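Local coordinates for protein amidase, hydantoinase/carbamoylase family (Burkholderia ambifaria, PDB 5TP4) that probably hydrolyses N-carbamoyl-L-amino acids to the free L-amino acids, using a two-zinc centre of the peptidase M20 type, at residues 61-65 and 74-78; 225-230 and 323-327; 94-98 and 137-141. All coordinates share one frame; numbering follows the deposited sequence.

How the contacts relate
Along the chain the order is contact 1, contact 3, contact 2. Contact 1 (61-65 with 74-78) is a hairpin, and contact 2 (225-230 with 323-327) is a strand pair that brings together distant parts of the sequence. Both lie at far ends of a branched strand system spanning two domains, with centres about 56 Å apart, on opposite sides of the chain's centre. Contact 3 joins two loops beside the zinc site. Its centre lies about 26 Å from that of contact 1 and about 34 Å from that of contact 2. The layout is consistent with the M20 architecture: a zinc-binding domain holds contacts 1 and 3, and a smaller satellite domain holds contact 2.

Contact 1 of 3, residues 61-65 and 74-78; sequences AGMTV and FARRD. With EDO (1,2-ethanediol), chain U.
Thr64 and Arg76 form the hydrogen-bonded pair of a short antiparallel hairpin, with their CA atoms 5.2 Å apart. Arg76 N donates to Thr64 O at 2.7 Å, and Thr64 N donates to Arg76 O at 3.2 Å. Val65 and Ala75 follow as a non-hydrogen-bonded pair. There the CA of Val65 sits 3.2 Å from Phe74 O, a CA-H...O contact. Before the strand, Gly62 has positive phi and is the C-prime residue of a Schellman motif that ends the preceding helix.

Thr64 and Arg76 lie side by side on one face, and Thr64 OG1 meets CB of Arg76 at 3.6 Å. The arginine chain then bends at chi2 (78°), which carries its guanidinium to Asp78. Arg76 NE donates to Asp78 OD1 at 2.8 Å, nearly in the guanidinium plane, in a salt bridge. A 1,2-ethanediol molecule, probably from the crystallisation liquor, sits beside this pair. Its O2 accepts from Asp78 N and donates to Arg76 O, and a water joins it to Thr64 OG1. On the other face, CG2 of Val65 packs 4.1 Å from CB of Ala75. Met63 is modelled in two conformers; in the one described, CE also touches this methyl.

Helix 45-60 covers the Val65-Ala75 face through Cys58. Strand 129-133 continues the sheet beyond 73-77, with backbone bonds from Ala75 to Ile131 and from Arg77 to Leu129. Glu130 gives Arg76 a second acidic partner. Arg77 packs on helix 105-121 and hydrogen-bonds Asn119 on it.

Contact 2 of 3, residues 225-230 and 323-327; sequences DVRVTG and VQVAI
Val226, Val228, Val325 and Ile327 form the apolar centre on one face of two antiparallel strands. CG1 of Val226 meets CG2 of Val325 at 3.7 Å, and CG2 of Val228 reaches the same methyl from further along the strand. With CG2 of Val325 anti to the backbone N, that methyl sits between Val226 and Val228 along the strand. CG1 of Ile327 runs alongside Val226, 4.0 Å from CG2 of that residue. At the other end, CG2 of Val323 packs 3.7 Å from CG1 of Val228, and CB of Val323 sits against Thr229 O.

The backbones are joined by two bonded pairs, and the strand axes run 167° apart. Arg227 N and Ala326 O are 3.0 Å apart, and Arg227 O accepts from Ala326 N in return. Thr229 N donates to Gln324 O at 2.8 Å, while Gln324 N donates to Thr229 O. Arg227, Thr229, Gln324 and Ala326, the residues of these pairs, share the face away from the valines. The guanidinium of Arg227 reaches away from the opposite strand to a salt bridge with Asp288. At the start of 225-230, Asp225 OD1 makes a salt bridge to Arg282 of the second subunit.

The position is consistent with the satellite domain of M20 enzymes, where helices cover one face of an antiparallel sheet. Helices 246-262 and 300-321 pack on the valine face. Strand 288-297 flanks 225-229 on the side away from 324-327, bonded through Phe291 and Val289.

Contact 3 of 3, residues 94-98 and 137-141; sequences DTQPE and EEGAR
The carboxylate of Asp94 receives the backbone amides of Glu137 and Glu138 on the syn side of its two oxygens, one oxygen each. The amide of Gln96 meets the carboxylate of Glu138 nearly at a right angle, with the planes 83° apart. This is the edge of the zinc centre of the M20 family. Glu138 lies next to a bound zinc ion, and Glu137 is a residue assigned to the zinc site.

Asp94 OD2 accepts from Glu138 N at 3.1 Å on its syn lone pair. Asp94 OD1 accepts from Glu137 N at 3.1 Å, with the donor 25° out of the carboxylate plane. The aspartate thus holds the backbone that carries both glutamates, in the manner of a second-shell residue. Its chi1 of 71° brings CG between backbone N and carbonyl carbon, which lets the carboxylate turn to the other loop. Asp94 O also takes a weak hydrogen bond from ND1 of His92, itself a zinc ligand.

NE2 of Gln96 donates to Glu138 OE1 at 2.9 Å. The bond is nearly straight and lies in the amide plane, but it comes from above the glutamate's carboxylate plane. CG of Glu138 lies 3.5 Å from Thr95 C. The zinc ion is about 2 Å from the nearest atom of the Glu138 side chain. The Gln96 bond and a water, on different oxygens, probably limit the rotation of this carboxylate. Further out, CD of Pro97 touches CB of Ala140 at 4.0 Å. The water reaches Glu138 OE2, donating at 2.8 Å, and the same water accepts from Gln96 N at 2.9 Å.

Contact 1 of 3, residues 61-65 and 74-78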
ATOM      1  N   ALA B  61      45.011 -26.745   6.039  1.00 12.77           N
ATOM      2  CA  ALA B  61      45.110 -27.330   4.706  1.00 11.91           C
ATOM      3  C   ALA B  61      46.352 -26.838   3.962  1.00 15.06           C
ATOM      4  O   ALA B  61      46.460 -27.015   2.740  1.00 15.37           O
ATOM      5  CB  ALA B  61      43.854 -27.009   3.887  1.00 15.08           C
ATOM      6  N   GLY B  62      47.274 -26.203   4.666  1.00 12.77           N
ATOM      7  CA  GLY B  62      48.562 -25.858   4.087  1.00 10.57           C
ATOM      8  C   GLY B  62      48.593 -24.536   3.376  1.00 14.26           C
ATOM      9  O   GLY B  62      49.602 -24.217   2.735  1.00 17.88           O
ATOM     10  N   MET B  63      47.540 -23.744   3.482  1.00 11.35           N
ATOM     11  CA  MET B  63      47.421 -22.465   2.795  0.57 10.66           C
ATOM     12  C   MET B  63      47.988 -21.330   3.648  1.00 13.02           C
ATOM     13  O   MET B  63      48.083 -21.433   4.873  1.00 12.69           O
ATOM     14  CB  MET B  63      45.956 -22.175   2.478  0.57  8.75           C
ATOM     15  CG  MET B  63      45.263 -23.321   1.714  0.57  8.39           C
ATOM     16  SD  MET B  63      43.568 -22.916   1.317  0.57 11.19           S
ATOM     17  CE  MET B  63      43.774 -22.151  -0.298  0.57 10.29           C
ATOM     18  N   THR B  64      48.341 -20.228   2.992  1.00 11.35           N
ATOM     19  CA  THR B  64      48.649 -18.990   3.699  1.00 11.99           C
ATOM     20  C   THR B  64      47.446 -18.059   3.557  1.00 13.14           C
ATOM     21  O   THR B  64      46.739 -18.084   2.544  1.00 13.21           O
ATOM     22  CB  THR B  64      49.921 -18.324   3.177  1.00 14.68           C
ATOM     23  OG1 THR B  64      49.798 -18.056   1.777  1.00 14.48           O
ATOM     24  CG2 THR B  64      51.118 -19.233   3.390  1.00 15.89           C
ATOM     25  N   VAL B  65      47.182 -17.286   4.601  1.00  9.39           N
ATOM     26  CA  VAL B  65      45.962 -16.484   4.694  1.00  8.98           C
ATOM     27  C   VAL B  65      46.328 -15.040   4.988  1.00  9.35           C
ATOM     28  O   VAL B  65      47.238 -14.768   5.774  1.00 13.61           O
ATOM     29  CB  VAL B  65      45.014 -17.017   5.790  1.00 12.56           C
ATOM     30  CG1 VAL B  65      43.747 -16.153   5.867  1.00 13.80           C
ATOM     31  CG2 VAL B  65      44.617 -18.483   5.517  1.00  9.18           C
ATOM     32  N   PHE B  74      41.733 -13.754   1.959  1.00 11.04           N
ATOM     33  CA  PHE B  74      42.309 -14.580   0.901  1.00 11.52           C
ATOM     34  C   PHE B  74      43.129 -15.720   1.466  1.00 10.13           C
ATOM     35  O   PHE B  74      44.004 -15.500   2.299  1.00 13.90           O
ATOM     36  CB  PHE B  74      43.252 -13.760   0.024  1.00  8.79           C
ATOM     37  CG  PHE B  74      42.540 -12.745  -0.801  1.00 11.25           C
ATOM     38  CD1 PHE B  74      42.311 -11.470  -0.288  1.00 12.76           C
ATOM     39  CD2 PHE B  74      42.089 -13.061  -2.077  1.00 12.85           C
ATOM     40  CE1 PHE B  74      41.644 -10.535  -1.055  1.00 10.30           C
ATOM     41  CE2 PHE B  74      41.425 -12.110  -2.855  1.00 13.34           C
ATOM     42  CZ  PHE B  74      41.186 -10.858  -2.330  1.00 12.36           C
ATOM     43  N   ALA B  75      42.892 -16.921   0.973  1.00  7.18           N
ATOM     44  CA  ALA B  75      43.728 -18.075   1.296  1.00  7.39           C
ATOM     45  C   ALA B  75      44.424 -18.521   0.014  1.00  9.66           C
ATOM     46  O   ALA B  75      43.782 -18.639  -1.041  1.00 13.53           O
ATOM     47  CB  ALA B  75      42.893 -19.224   1.872  1.00  7.22           C
ATOM     48  N   ARG B  76      45.727 -18.778   0.100  1.00  8.34           N
ATOM     49  CA  ARG B  76      46.557 -19.004  -1.078  1.00 11.70           C
ATOM     50  C   ARG B  76      47.135 -20.410  -1.085  1.00 13.84           C
ATOM     51  O   ARG B  76      47.688 -20.863  -0.080  1.00 12.01           O
ATOM     52  CB  ARG B  76      47.693 -17.987  -1.104  1.00 11.62           C
ATOM     53  CG  ARG B  76      48.802 -18.274  -2.113  1.00 14.56           C
ATOM     54  CD  ARG B  76      48.431 -17.901  -3.524  1.00 19.63           C
ATOM     55  NE  ARG B  76      49.635 -17.989  -4.356  1.00 18.56           N
ATOM     56  CZ  ARG B  76      49.902 -17.204  -5.390  1.00 15.48           C
ATOM     57  NH1 ARG B  76      49.039 -16.262  -5.761  1.00 17.36           N
ATOM     58  NH2 ARG B  76      51.035 -17.390  -6.060  1.00 18.99           N
ATOM     59  N   ARG B  77      47.022 -21.088  -2.232  1.00  8.34           N
ATOM     60  CA  ARG B  77      47.701 -22.355  -2.493  1.00  8.75           C
ATOM     61  C   ARG B  77      48.543 -22.186  -3.752  1.00 10.88           C
ATOM     62  O   ARG B  77      47.997 -22.156  -4.856  1.00 12.79           O
ATOM     63  CB  ARG B  77      46.697 -23.495  -2.684  1.00  8.46           C
ATOM     64  CG  ARG B  77      47.330 -24.877  -2.839  1.00 10.74           C
ATOM     65  CD  ARG B  77      46.210 -25.916  -2.956  1.00 11.40           C
ATOM     66  NE  ARG B  77      46.638 -27.288  -2.668  1.00 13.91           N
ATOM     67  CZ  ARG B  77      47.072 -28.159  -3.576  1.00 17.54           C
ATOM     68  NH1 ARG B  77      47.207 -27.800  -4.852  1.00 13.84           N
ATOM     69  NH2 ARG B  77      47.375 -29.396  -3.200  1.00 16.14           N
ATOM     70  N   ASP B  78      49.859 -22.101  -3.582  1.00  9.80           N
ATOM     71  CA  ASP B  78      50.754 -21.861  -4.708  1.00 10.33           C
ATOM     72  C   ASP B  78      50.622 -22.979  -5.734  1.00 10.50           C
ATOM     73  O   ASP B  78      50.337 -24.130  -5.396  1.00 13.79           O
ATOM     74  CB  ASP B  78      52.202 -21.838  -4.238  1.00 16.01           C
ATOM     75  CG  ASP B  78      52.579 -20.578  -3.477  1.00 14.33           C
ATOM     76  OD1 ASP B  78      51.889 -19.537  -3.578  1.00 14.10           O
ATOM     77  OD2 ASP B  78      53.630 -20.644  -2.819  1.00 17.72           O
TER
HETATM   78  C1  EDO U 506      51.169 -23.736  -0.194  1.00 30.80           C
HETATM   79  O1  EDO U 506      49.918 -24.341  -0.559  1.00 27.67           O
HETATM   80  C2  EDO U 506      50.893 -22.342   0.338  1.00 26.72           C
HETATM   81  O2  EDO U 506      50.747 -21.494  -0.801  1.00 23.03           O
HETATM   82  O   HOH W   1      51.761 -18.989  -0.264  1.00 22.21           O

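Contact 2 of 3, residues 225-230 and 323-327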
ATOM      1  N   ASP B 225       9.457   4.148 -10.460  1.00 13.93           N
ATOM      2  CA  ASP B 225       8.422   4.666  -9.580  1.00 13.87           C
ATOM      3  C   ASP B 225       7.288   5.152 -10.457  1.00 12.38           C
ATOM      4  O   ASP B 225       7.518   5.944 -11.381  1.00 13.84           O
ATOM      5  CB  ASP B 225       8.922   5.841  -8.735  1.00 15.02           C
ATOM      6  CG  ASP B 225       9.999   5.451  -7.770  1.00 24.96           C
ATOM      7  OD1 ASP B 225       9.949   4.337  -7.232  1.00 24.04           O
ATOM      8  OD2 ASP B 225      10.893   6.280  -7.537  1.00 29.46           O
ATOM      9  N   VAL B 226       6.071   4.719 -10.150  1.00 12.37           N
ATOM     10  CA  VAL B 226       4.894   5.133 -10.892  1.00 14.22           C
ATOM     11  C   VAL B 226       3.958   5.860  -9.937  1.00 12.24           C
ATOM     12  O   VAL B 226       3.706   5.383  -8.823  1.00 15.06           O
ATOM     13  CB  VAL B 226       4.175   3.937 -11.541  1.00 11.73           C
ATOM     14  CG1 VAL B 226       3.028   4.438 -12.377  1.00 15.35           C
ATOM     15  CG2 VAL B 226       5.138   3.117 -12.400  1.00 12.40           C
ATOM     16  N   ARG B 227       3.415   6.987 -10.390  1.00 10.77           N
ATOM     17  CA  ARG B 227       2.412   7.700  -9.621  1.00 13.42           C
ATOM     18  C   ARG B 227       1.231   8.020 -10.525  1.00 15.73           C
ATOM     19  O   ARG B 227       1.400   8.613 -11.594  1.00 14.61           O
ATOM     20  CB  ARG B 227       2.996   8.965  -9.005  1.00 16.27           C
ATOM     21  CG  ARG B 227       2.038   9.665  -8.067  1.00 18.67           C
ATOM     22  CD  ARG B 227       2.835  10.644  -7.224  1.00 25.89           C
ATOM     23  NE  ARG B 227       2.044  11.225  -6.139  1.00 29.07           N
ATOM     24  CZ  ARG B 227       2.519  12.145  -5.308  1.00 41.20           C
ATOM     25  NH1 ARG B 227       3.769  12.577  -5.459  1.00 42.11           N
ATOM     26  NH2 ARG B 227       1.755  12.633  -4.336  1.00 48.16           N
ATOM     27  N   VAL B 228       0.035   7.632 -10.096  1.00 10.28           N
ATOM     28  CA  VAL B 228      -1.185   7.871 -10.858  1.00 10.44           C
ATOM     29  C   VAL B 228      -2.037   8.862 -10.079  1.00 14.88           C
ATOM     30  O   VAL B 228      -2.274   8.673  -8.880  1.00 15.28           O
ATOM     31  CB  VAL B 228      -1.959   6.562 -11.103  1.00 13.07           C
ATOM     32  CG1 VAL B 228      -3.145   6.815 -12.013  1.00 11.04           C
ATOM     33  CG2 VAL B 228      -1.026   5.509 -11.710  1.00 13.43           C
ATOM     34  N   THR B 229      -2.485   9.915 -10.747  1.00 11.59           N
ATOM     35  CA  THR B 229      -3.242  10.980 -10.102  1.00 14.27           C
ATOM     36  C   THR B 229      -4.648  11.021 -10.674  1.00 16.26           C
ATOM     37  O   THR B 229      -4.830  11.073 -11.895  1.00 18.38           O
ATOM     38  CB  THR B 229      -2.557  12.339 -10.294  1.00 17.04           C
ATOM     39  OG1 THR B 229      -1.211  12.253  -9.825  1.00 26.56           O
ATOM     40  CG2 THR B 229      -3.275  13.398  -9.504  1.00 21.45           C
ATOM     41  N   GLY B 230      -5.642  11.015  -9.792  1.00 12.73           N
ATOM     42  CA  GLY B 230      -7.021  11.177 -10.209  1.00 15.07           C
ATOM     43  C   GLY B 230      -7.684  12.224  -9.339  1.00 15.71           C
ATOM     44  O   GLY B 230      -7.091  13.235  -8.989  1.00 17.51           O
ATOM     45  N   VAL B 323      -7.098  10.129 -16.019  1.00 16.22           N
ATOM     46  CA  VAL B 323      -6.168  10.312 -14.905  1.00 13.69           C
ATOM     47  C   VAL B 323      -4.823  10.695 -15.500  1.00 14.95           C
ATOM     48  O   VAL B 323      -4.673  10.741 -16.725  1.00 16.11           O
ATOM     49  CB  VAL B 323      -6.046   9.059 -13.996  1.00 11.93           C
ATOM     50  CG1 VAL B 323      -7.406   8.714 -13.367  1.00 14.89           C
ATOM     51  CG2 VAL B 323      -5.489   7.862 -14.742  1.00 12.36           C
ATOM     52  N   GLN B 324      -3.854  11.000 -14.647  1.00 17.14           N
ATOM     53  CA  GLN B 324      -2.502  11.342 -15.075  1.00 15.33           C
ATOM     54  C   GLN B 324      -1.542  10.314 -14.497  1.00 16.57           C
ATOM     55  O   GLN B 324      -1.783   9.762 -13.420  1.00 15.36           O
ATOM     56  CB  GLN B 324      -2.078  12.743 -14.609  1.00 19.50           C
ATOM     57  CG  GLN B 324      -3.019  13.896 -15.023  1.00 27.90           C
ATOM     58  CD  GLN B 324      -4.247  14.024 -14.103  1.00 41.88           C
ATOM     59  OE1 GLN B 324      -4.128  14.009 -12.874  1.00 44.02           O
ATOM     60  NE2 GLN B 324      -5.431  14.141 -14.705  1.00 42.63           N
ATOM     61  N   VAL B 325      -0.453  10.049 -15.217  1.00 17.52           N
ATOM     62  CA  VAL B 325       0.512   9.059 -14.755  1.00 12.94           C
ATOM     63  C   VAL B 325       1.904   9.601 -15.021  1.00 14.67           C
ATOM     64  O   VAL B 325       2.166  10.220 -16.058  1.00 16.91           O
ATOM     65  CB  VAL B 325       0.298   7.665 -15.394  1.00 16.87           C
ATOM     66  CG1 VAL B 325       0.427   7.708 -16.933  1.00 17.14           C
ATOM     67  CG2 VAL B 325       1.261   6.636 -14.761  1.00 10.69           C
ATOM     68  N   ALA B 326       2.776   9.431 -14.039  1.00 13.28           N
ATOM     69  CA  ALA B 326       4.173   9.805 -14.165  1.00 18.77           C
ATOM     70  C   ALA B 326       5.029   8.594 -13.839  1.00 18.23           C
ATOM     71  O   ALA B 326       4.759   7.891 -12.867  1.00 14.55           O
ATOM     72  CB  ALA B 326       4.504  10.959 -13.232  1.00 15.47           C
ATOM     73  N   ILE B 327       6.057   8.344 -14.650  1.00 12.51           N
ATOM     74  CA  ILE B 327       6.901   7.166 -14.484  1.00 13.53           C
ATOM     75  C   ILE B 327       8.345   7.626 -14.461  1.00 15.55           C
ATOM     76  O   ILE B 327       8.827   8.236 -15.428  1.00 15.52           O
ATOM     77  CB  ILE B 327       6.686   6.133 -15.600  1.00 14.73           C
ATOM     78  CG1 ILE B 327       5.248   5.603 -15.554  1.00 15.63           C
ATOM     79  CG2 ILE B 327       7.714   5.017 -15.483  1.00 11.71           C
ATOM     80  CD1 ILE B 327       4.878   4.740 -16.743  1.00 15.87           C
TER

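Contact 3 of 3, residues 94-98 and 137-141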
ATOM      1  N   ASP B  94      29.736 -13.443   5.309  1.00 11.25           N
ATOM      2  CA  ASP B  94      28.791 -12.619   6.047  1.00  9.11           C
ATOM      3  C   ASP B  94      27.347 -12.903   5.607  1.00 10.34           C
ATOM      4  O   ASP B  94      27.088 -13.505   4.557  1.00 13.72           O
ATOM      5  CB  ASP B  94      29.134 -11.123   5.900  1.00 10.81           C
ATOM      6  CG  ASP B  94      28.840 -10.561   4.506  1.00 14.21           C
ATOM      7  OD1 ASP B  94      29.476 -11.005   3.517  1.00 14.08           O
ATOM      8  OD2 ASP B  94      27.994  -9.631   4.414  1.00 14.24           O
ATOM      9  N   THR B  95      26.392 -12.472   6.440  1.00 11.33           N
ATOM     10  CA  THR B  95      24.988 -12.831   6.241  1.00 11.72           C
ATOM     11  C   THR B  95      24.094 -11.612   6.375  1.00 12.56           C
ATOM     12  O   THR B  95      24.501 -10.551   6.864  1.00 14.14           O
ATOM     13  CB  THR B  95      24.506 -13.873   7.270  1.00 13.58           C
ATOM     14  OG1 THR B  95      24.460 -13.260   8.576  1.00 16.74           O
ATOM     15  CG2 THR B  95      25.458 -15.082   7.319  1.00 12.59           C
ATOM     16  N   GLN B  96      22.838 -11.817   5.995  1.00 13.84           N
ATOM     17  CA  GLN B  96      21.745 -10.936   6.372  1.00 16.39           C
ATOM     18  C   GLN B  96      21.491 -11.043   7.879  1.00 20.38           C
ATOM     19  O   GLN B  96      22.037 -11.929   8.546  1.00 15.14           O
ATOM     20  CB  GLN B  96      20.492 -11.312   5.586  1.00 18.78           C
ATOM     21  CG  GLN B  96      20.587 -10.956   4.123  1.00 17.13           C
ATOM     22  CD  GLN B  96      20.406  -9.470   3.893  1.00 20.53           C
ATOM     23  OE1 GLN B  96      19.594  -8.821   4.564  1.00 25.68           O
ATOM     24  NE2 GLN B  96      21.173  -8.915   2.961  1.00 18.34           N
ATOM     25  N   PRO B  97      20.650 -10.157   8.444  1.00 20.53           N
ATOM     26  CA  PRO B  97      20.271 -10.310   9.859  1.00 20.07           C
ATOM     27  C   PRO B  97      19.751 -11.688  10.222  1.00 21.78           C
ATOM     28  O   PRO B  97      20.013 -12.183  11.327  1.00 20.03           O
ATOM     29  CB  PRO B  97      19.182  -9.242  10.031  1.00 23.49           C
ATOM     30  CG  PRO B  97      19.607  -8.172   9.110  1.00 20.64           C
ATOM     31  CD  PRO B  97      20.167  -8.878   7.895  1.00 15.27           C
ATOM     32  N   GLU B  98      18.986 -12.301   9.332  1.00 18.93           N
ATOM     33  CA  GLU B  98      18.490 -13.664   9.503  1.00 17.72           C
ATOM     34  C   GLU B  98      18.877 -14.428   8.238  1.00 19.80           C
ATOM     35  O   GLU B  98      18.064 -14.607   7.330  1.00 26.94           O
ATOM     36  CB  GLU B  98      16.993 -13.659   9.749  1.00 19.31           C
ATOM     37  CG  GLU B  98      16.406 -15.031  10.008  1.00 25.19           C
ATOM     38  CD  GLU B  98      16.912 -15.664  11.294  1.00 27.08           C
ATOM     39  OE1 GLU B  98      16.856 -15.009  12.361  1.00 28.47           O
ATOM     40  OE2 GLU B  98      17.368 -16.824  11.224  1.00 26.83           O
ATOM     41  N   GLU B 137      29.476  -8.557   1.573  1.00 15.13           N
ATOM     42  CA  GLU B 137      28.721  -8.831   0.354  1.00 11.86           C
ATOM     43  C   GLU B 137      27.248  -8.466   0.518  1.00 12.32           C
ATOM     44  O   GLU B 137      26.605  -8.026  -0.441  1.00 11.35           O
ATOM     45  CB  GLU B 137      28.869 -10.312  -0.036  1.00  8.82           C
ATOM     46  CG  GLU B 137      28.107 -10.716  -1.329  1.00 11.13           C
ATOM     47  CD  GLU B 137      26.621 -10.972  -1.115  1.00 16.64           C
ATOM     48  OE1 GLU B 137      26.181 -11.069   0.045  1.00 13.91           O
ATOM     49  OE2 GLU B 137      25.881 -11.074  -2.115  1.00 19.75           O
ATOM     50  N   GLU B 138      26.697  -8.630   1.725  1.00 10.78           N
ATOM     51  CA  GLU B 138      25.250  -8.558   1.883  1.00 12.82           C
ATOM     52  C   GLU B 138      24.674  -7.146   1.830  1.00 13.44           C
ATOM     53  O   GLU B 138      23.470  -7.007   1.601  1.00 14.76           O
ATOM     54  CB  GLU B 138      24.846  -9.226   3.195  1.00 15.25           C
ATOM     55  CG  GLU B 138      25.002 -10.740   3.154  1.00 14.16           C
ATOM     56  CD  GLU B 138      23.930 -11.453   2.313  1.00 22.03           C
ATOM     57  OE1 GLU B 138      23.039 -10.786   1.729  1.00 19.65           O
ATOM     58  OE2 GLU B 138      23.963 -12.706   2.262  1.00 22.51           O
ATOM     59  N   GLY B 139      25.473  -6.104   2.055  1.00 15.76           N
ATOM     60  CA  GLY B 139      24.927  -4.758   2.056  1.00 15.30           C
ATOM     61  C   GLY B 139      23.915  -4.462   3.152  1.00 19.48           C
ATOM     62  O   GLY B 139      23.080  -3.564   2.992  1.00 20.20           O
ATOM     63  N   ALA B 140      23.957  -5.196   4.263  1.00 19.62           N
ATOM     64  CA  ALA B 140      22.999  -5.004   5.349  1.00 14.86           C
ATOM     65  C   ALA B 140      23.530  -4.025   6.397  1.00 21.84           C
ATOM     66  O   ALA B 140      22.879  -3.020   6.713  1.00 20.83           O
ATOM     67  CB  ALA B 140      22.664  -6.357   5.999  1.00 18.62           C
ATOM     68  N   ARG B 141      24.705  -4.316   6.963  1.00 18.41           N
ATOM     69  CA  ARG B 141      25.265  -3.421   7.968  1.00 19.33           C
ATOM     70  C   ARG B 141      25.818  -2.157   7.334  1.00 19.36           C
ATOM     71  O   ARG B 141      25.606  -1.057   7.854  1.00 19.53           O
ATOM     72  CB  ARG B 141      26.356  -4.126   8.766  1.00 15.09           C
ATOM     73  CG  ARG B 141      26.959  -3.215   9.829  1.00 20.87           C
ATOM     74  CD  ARG B 141      27.918  -3.930  10.724  1.00 19.75           C
ATOM     75  NE  ARG B 141      28.502  -2.976  11.668  1.00 22.71           N
ATOM     76  CZ  ARG B 141      29.629  -3.181  12.340  1.00 22.43           C
ATOM     77  NH1 ARG B 141      30.300  -4.318  12.179  1.00 18.17           N
ATOM     78  NH2 ARG B 141      30.087  -2.245  13.161  1.00 24.75           N
TER
HETATM   79  O   HOH W   2      22.559 -14.151   4.219  1.00 16.20           O